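Local coordinates for protein putative non-ribosomal peptide synthetase (Actinomadura parvosata subsp. kistnae, PDB 6M7L) that forms a condensation-like domain of a non-ribosomal peptide synthetase, probably inactive in peptide-bond formation and, as in related X domains, perhaps a platform that recruits cytochrome P450 enzymes, at residues L251-D256 and L453-G458; H258-E263 and V457-E462. All blocks are in the same frame, centred on the assembly; numbering follows the deposited sequence.

In the fold
Both contacts are made by helix 440-459, in the C-terminal of the two lobes that make up a condensation-type fold: contact 1 joins it to the end of strand 246-253, contact 2 to helix 255-267, which follows that strand. In contact 1 the helix meets an edge strand and the turn after it, through leucine side chains that span the gap between strand and helix. In contact 2, centred about 8 Å away, the last turn of the same helix closes on a helix backbone at a glycine. Each is mostly buried, with a charged residue at its rim: Glu455 in the first, Arg260 in the second. Leu261 unites the two, since its CD1 is 3.6 Å from both Leu253 CD2 and Leu454 CD2.

Contact 1 (L251-D256 and L453-G458); sequences LRLPAD and LLEQVG
Glu455 OE2 lies against the ring of Pro254, the N-cap residue of helix 255-267, 3.9 Å from its CD and 4.0 Å from its CG; these are van der Waals approaches to carbon. The glutamate side chain crosses the proline at roughly a right angle. It gets there because CG stands anti to the carbonyl carbon (chi1 -66°) and the chain then runs extended to the carboxylate. On the way its methylene carbon CG passes Leu253 CD1 at 3.7 Å, the two side chains running past one another in opposite senses.

Leu253 reaches the helix with its CG anti to the backbone N (chi1 -175°), and CD1 rests against both Glu455 CG and Leu454 CB, the latter at 3.9 Å. Farther back along the strand, Leu251 CD2 comes only to 4.5 Å from Leu454 CD1, a looser fit. The strand and helix segments run nearly parallel, at 23°, with axes 10.3 Å apart, a spacing that leucine side chains can bridge. Backbone hydrogen bonds pair Leu251 with Gly429 and Leu253 with Leu427, while Leu454 also packs on Ala279 of helix 272-288. This is a helix laid over a mixed sheet, at its edge strand 246-253, within the condensation-type fold.

No hydrogen bond or salt bridge crosses, so the buried adhesion is carbon on carbon, and the carboxylate stays at its margin, meeting only proline ring carbons across the contact.

Contact 2 (H258-E263 and V457-E462); sequences HARLLE and VGAAPE
Arg260 and Gly458 bring the two backbones to 4.9 Å between their CA atoms, a close approach of helix 255-267 to the last turn of helix 440-459. Gly458 has no side chain to keep them apart; a CB there would point toward helix 255-267 and lie 3.4 Å from Arg260 CB. Ala460 is the first residue beyond the turn to leave helical geometry. Arg260 lies along the exposed margin of this meeting: its CB is 3.3 Å and its CD 3.4 Å from Gly458 O. A bend at chi3 (-72°) then turns the guanidinium toward the N-terminal end of its own helix, where NH2 makes a weak hydrogen bond to Ser257 OG; Gly458 C lies at its edge in the plane, while NE stands 3.7 Å from Ala459 N in an oblique approach. Cutting Arg260 back to an alanine is likely to uncover the Gly458 carbonyl and Ala459 methyl and cost Ser257 OG that weak bond. On the buried side Leu261 CD2 touches Gly458 CA and Val457 CG2, each at 3.9 Å. Phe331 of helix 331-346 and Met272 of helix 272-288 pack against this buried side, and strand 424-434 meets helix 255-267 through Ala424, which His258 and Ala259 touch.

Contact 1 (L251-D256 and L453-G458)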
loop_
_atom_site.group_PDB
_atom_site.type_symbol
_atom_site.label_atom_id
_atom_site.label_comp_id
_atom_site.label_asym_id
_atom_site.label_seq_id
_atom_site.Cartn_x
_atom_site.Cartn_y
_atom_site.Cartn_z
ATOM N N LEU A 251 6.001 20.639 13.710
ATOM C CA LEU A 251 6.128 21.875 12.940
ATOM C C LEU A 251 4.936 21.967 11.999
ATOM O O LEU A 251 4.804 21.153 11.079
ATOM C CB LEU A 251 7.447 21.921 12.166
ATOM C CG LEU A 251 7.790 23.257 11.502
ATOM C CD1 LEU A 251 9.269 23.571 11.657
ATOM C CD2 LEU A 251 7.402 23.259 10.032
ATOM N N ARG A 252 4.071 22.951 12.229
ATOM C CA ARG A 252 2.882 23.163 11.420
ATOM C C ARG A 252 2.912 24.555 10.805
ATOM O O ARG A 252 3.253 25.534 11.475
ATOM C CB ARG A 252 1.604 22.988 12.248
ATOM C CG ARG A 252 1.099 21.556 12.319
ATOM C CD ARG A 252 -0.319 21.494 12.876
ATOM N NE ARG A 252 -1.089 20.397 12.291
ATOM C CZ ARG A 252 -1.286 19.221 12.876
ATOM N NH1 ARG A 252 -0.773 18.978 14.075
ATOM N NH2 ARG A 252 -2.001 18.285 12.263
ATOM N N LEU A 253 2.556 24.632 9.526
ATOM C CA LEU A 253 2.408 25.893 8.815
ATOM C C LEU A 253 0.987 25.969 8.275
ATOM O O LEU A 253 0.556 25.052 7.554
ATOM C CB LEU A 253 3.422 26.004 7.675
ATOM C CG LEU A 253 3.466 27.337 6.922
ATOM C CD1 LEU A 253 4.128 28.417 7.763
ATOM C CD2 LEU A 253 4.176 27.178 5.590
ATOM N N PRO A 254 0.220 27.011 8.595
ATOM C CA PRO A 254 -1.155 27.094 8.089
ATOM C C PRO A 254 -1.187 27.210 6.571
ATOM O O PRO A 254 -0.193 27.542 5.921
ATOM C CB PRO A 254 -1.707 28.358 8.760
ATOM C CG PRO A 254 -0.495 29.160 9.118
ATOM C CD PRO A 254 0.571 28.159 9.448
ATOM N N ALA A 255 -2.364 26.925 6.008
ATOM C CA ALA A 255 -2.507 26.897 4.555
ATOM C C ALA A 255 -2.257 28.264 3.932
ATOM O O ALA A 255 -1.794 28.345 2.788
ATOM C CB ALA A 255 -3.895 26.385 4.171
ATOM N N ASP A 256 -2.556 29.343 4.662
ATOM C CA ASP A 256 -2.310 30.691 4.159
ATOM C C ASP A 256 -0.853 30.868 3.746
ATOM O O ASP A 256 -0.549 31.130 2.577
ATOM C CB ASP A 256 -2.693 31.721 5.225
ATOM C CG ASP A 256 -4.189 31.824 5.426
ATOM O OD1 ASP A 256 -4.939 31.174 4.667
ATOM O OD2 ASP A 256 -4.615 32.559 6.343
ATOM N N LEU A 453 9.934 32.328 9.884
ATOM C CA LEU A 453 10.632 32.639 8.642
ATOM C C LEU A 453 9.812 32.222 7.426
ATOM O O LEU A 453 9.748 32.952 6.431
ATOM C CB LEU A 453 12.001 31.962 8.632
ATOM C CG LEU A 453 12.879 32.290 7.427
ATOM C CD1 LEU A 453 12.919 33.785 7.224
ATOM C CD2 LEU A 453 14.276 31.747 7.620
ATOM N N LEU A 454 9.179 31.047 7.491
ATOM C CA LEU A 454 8.318 30.598 6.400
ATOM C C LEU A 454 7.186 31.586 6.154
ATOM O O LEU A 454 6.893 31.940 5.006
ATOM C CB LEU A 454 7.754 29.212 6.714
ATOM C CG LEU A 454 8.698 28.014 6.674
ATOM C CD1 LEU A 454 8.096 26.860 7.449
ATOM C CD2 LEU A 454 8.966 27.605 5.239
ATOM N N GLU A 455 6.533 32.037 7.225
ATOM C CA GLU A 455 5.442 32.992 7.078
ATOM C C GLU A 455 5.934 34.330 6.543
ATOM O O GLU A 455 5.215 34.999 5.793
ATOM C CB GLU A 455 4.730 33.182 8.418
ATOM C CG GLU A 455 4.005 31.943 8.913
ATOM C CD GLU A 455 3.386 32.134 10.284
ATOM O OE1 GLU A 455 3.887 32.981 11.053
ATOM O OE2 GLU A 455 2.394 31.436 10.591
ATOM N N GLN A 456 7.154 34.731 6.906
ATOM C CA GLN A 456 7.661 36.027 6.468
ATOM C C GLN A 456 7.982 36.023 4.980
ATOM O O GLN A 456 7.492 36.874 4.228
ATOM C CB GLN A 456 8.893 36.413 7.284
ATOM C CG GLN A 456 9.488 37.754 6.891
ATOM C CD GLN A 456 10.517 38.244 7.886
ATOM O OE1 GLN A 456 10.902 37.518 8.802
ATOM N NE2 GLN A 456 10.965 39.483 7.715
ATOM N N VAL A 457 8.808 35.072 4.531
ATOM C CA VAL A 457 9.213 35.057 3.129
ATOM C C VAL A 457 8.030 34.746 2.222
ATOM O O VAL A 457 8.022 35.135 1.047
ATOM C CB VAL A 457 10.369 34.064 2.907
ATOM C CG1 VAL A 457 11.583 34.463 3.738
ATOM C CG2 VAL A 457 9.929 32.643 3.229
ATOM N N GLY A 458 7.019 34.044 2.734
ATOM C CA GLY A 458 5.821 33.822 1.941
ATOM C C GLY A 458 5.052 35.106 1.696
ATOM O O GLY A 458 4.610 35.372 0.576
#

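Contact 2 (H258-E263 and V457-E462)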
loop_
_atom_site.group_PDB
_atom_site.type_symbol
_atom_site.label_atom_id
_atom_site.label_comp_id
_atom_site.label_asym_id
_atom_site.label_seq_id
_atom_site.Cartn_x
_atom_site.Cartn_y
_atom_site.Cartn_z
ATOM N N HIS A 258 1.329 28.550 3.575
ATOM C CA HIS A 258 1.658 27.450 2.675
ATOM C C HIS A 258 1.338 27.814 1.230
ATOM O O HIS A 258 2.120 27.514 0.319
ATOM C CB HIS A 258 0.901 26.191 3.107
ATOM C CG HIS A 258 1.187 24.984 2.267
ATOM N ND1 HIS A 258 2.199 24.942 1.332
ATOM C CD2 HIS A 258 0.588 23.770 2.224
ATOM C CE1 HIS A 258 2.209 23.757 0.749
ATOM N NE2 HIS A 258 1.242 23.026 1.274
ATOM N N ALA A 259 0.196 28.468 1.003
ATOM C CA ALA A 259 -0.179 28.852 -0.354
ATOM C C ALA A 259 0.805 29.858 -0.937
ATOM O O ALA A 259 1.169 29.769 -2.115
ATOM C CB ALA A 259 -1.597 29.419 -0.367
ATOM N N ARG A 260 1.250 30.821 -0.125
ATOM C CA ARG A 260 2.166 31.840 -0.624
ATOM C C ARG A 260 3.524 31.252 -0.990
ATOM O O ARG A 260 4.168 31.727 -1.933
ATOM C CB ARG A 260 2.322 32.954 0.409
ATOM C CG ARG A 260 1.122 33.883 0.486
ATOM C CD ARG A 260 1.380 35.062 1.409
ATOM N NE ARG A 260 1.392 34.671 2.815
ATOM C CZ ARG A 260 0.301 34.546 3.563
ATOM N NH1 ARG A 260 -0.895 34.779 3.038
ATOM N NH2 ARG A 260 0.403 34.188 4.836
ATOM N N LEU A 261 3.973 30.226 -0.267
ATOM C CA LEU A 261 5.222 29.563 -0.630
ATOM C C LEU A 261 5.058 28.760 -1.914
ATOM O O LEU A 261 5.898 28.841 -2.820
ATOM C CB LEU A 261 5.689 28.668 0.516
ATOM C CG LEU A 261 6.061 29.416 1.795
ATOM C CD1 LEU A 261 6.267 28.443 2.934
ATOM C CD2 LEU A 261 7.306 30.258 1.570
ATOM N N LEU A 262 3.980 27.976 -2.009
ATOM C CA LEU A 262 3.666 27.286 -3.256
ATOM C C LEU A 262 3.523 28.276 -4.404
ATOM O O LEU A 262 3.926 27.991 -5.539
ATOM C CB LEU A 262 2.388 26.465 -3.084
ATOM C CG LEU A 262 1.739 25.868 -4.334
ATOM C CD1 LEU A 262 2.701 24.935 -5.053
ATOM C CD2 LEU A 262 0.455 25.141 -3.969
ATOM N N GLU A 263 2.958 29.450 -4.122
ATOM C CA GLU A 263 2.844 30.497 -5.131
ATOM C C GLU A 263 4.220 30.974 -5.581
ATOM O O GLU A 263 4.499 31.060 -6.783
ATOM C CB GLU A 263 2.019 31.652 -4.563
ATOM C CG GLU A 263 1.705 32.778 -5.522
ATOM C CD GLU A 263 0.752 33.785 -4.904
ATOM O OE1 GLU A 263 -0.128 33.367 -4.119
ATOM O OE2 GLU A 263 0.889 34.991 -5.189
ATOM N N VAL A 457 8.808 35.072 4.531
ATOM C CA VAL A 457 9.213 35.057 3.129
ATOM C C VAL A 457 8.030 34.746 2.222
ATOM O O VAL A 457 8.022 35.135 1.047
ATOM C CB VAL A 457 10.369 34.064 2.907
ATOM C CG1 VAL A 457 11.583 34.463 3.738
ATOM C CG2 VAL A 457 9.929 32.643 3.229
ATOM N N GLY A 458 7.019 34.044 2.734
ATOM C CA GLY A 458 5.821 33.822 1.941
ATOM C C GLY A 458 5.052 35.106 1.696
ATOM O O GLY A 458 4.610 35.372 0.576
ATOM N N ALA A 459 4.900 35.927 2.737
ATOM C CA ALA A 459 4.186 37.192 2.633
ATOM C C ALA A 459 5.036 38.315 2.052
ATOM O O ALA A 459 4.488 39.375 1.731
ATOM C CB ALA A 459 3.658 37.611 4.007
ATOM N N ALA A 460 6.344 38.118 1.912
ATOM C CA ALA A 460 7.229 39.130 1.330
ATOM C C ALA A 460 8.423 38.435 0.696
ATOM O O ALA A 460 9.527 38.419 1.253
ATOM C CB ALA A 460 7.682 40.142 2.382
ATOM N N PRO A 461 8.237 37.844 -0.489
ATOM C CA PRO A 461 9.327 37.069 -1.109
ATOM C C PRO A 461 10.530 37.901 -1.531
ATOM O O PRO A 461 11.574 37.317 -1.851
ATOM C CB PRO A 461 8.648 36.426 -2.327
ATOM C CG PRO A 461 7.186 36.451 -2.014
ATOM C CD PRO A 461 6.976 37.713 -1.238
ATOM N N GLU A 462 10.428 39.228 -1.543
ATOM C CA GLU A 462 11.554 40.077 -1.906
ATOM C C GLU A 462 12.477 40.368 -0.730
ATOM O O GLU A 462 13.473 41.077 -0.906
ATOM C CB GLU A 462 11.056 41.397 -2.509
ATOM C CG GLU A 462 10.538 42.410 -1.493
ATOM C CD GLU A 462 9.141 42.094 -0.998
ATOM O OE1 GLU A 462 8.491 41.193 -1.571
ATOM O OE2 GLU A 462 8.690 42.751 -0.035
#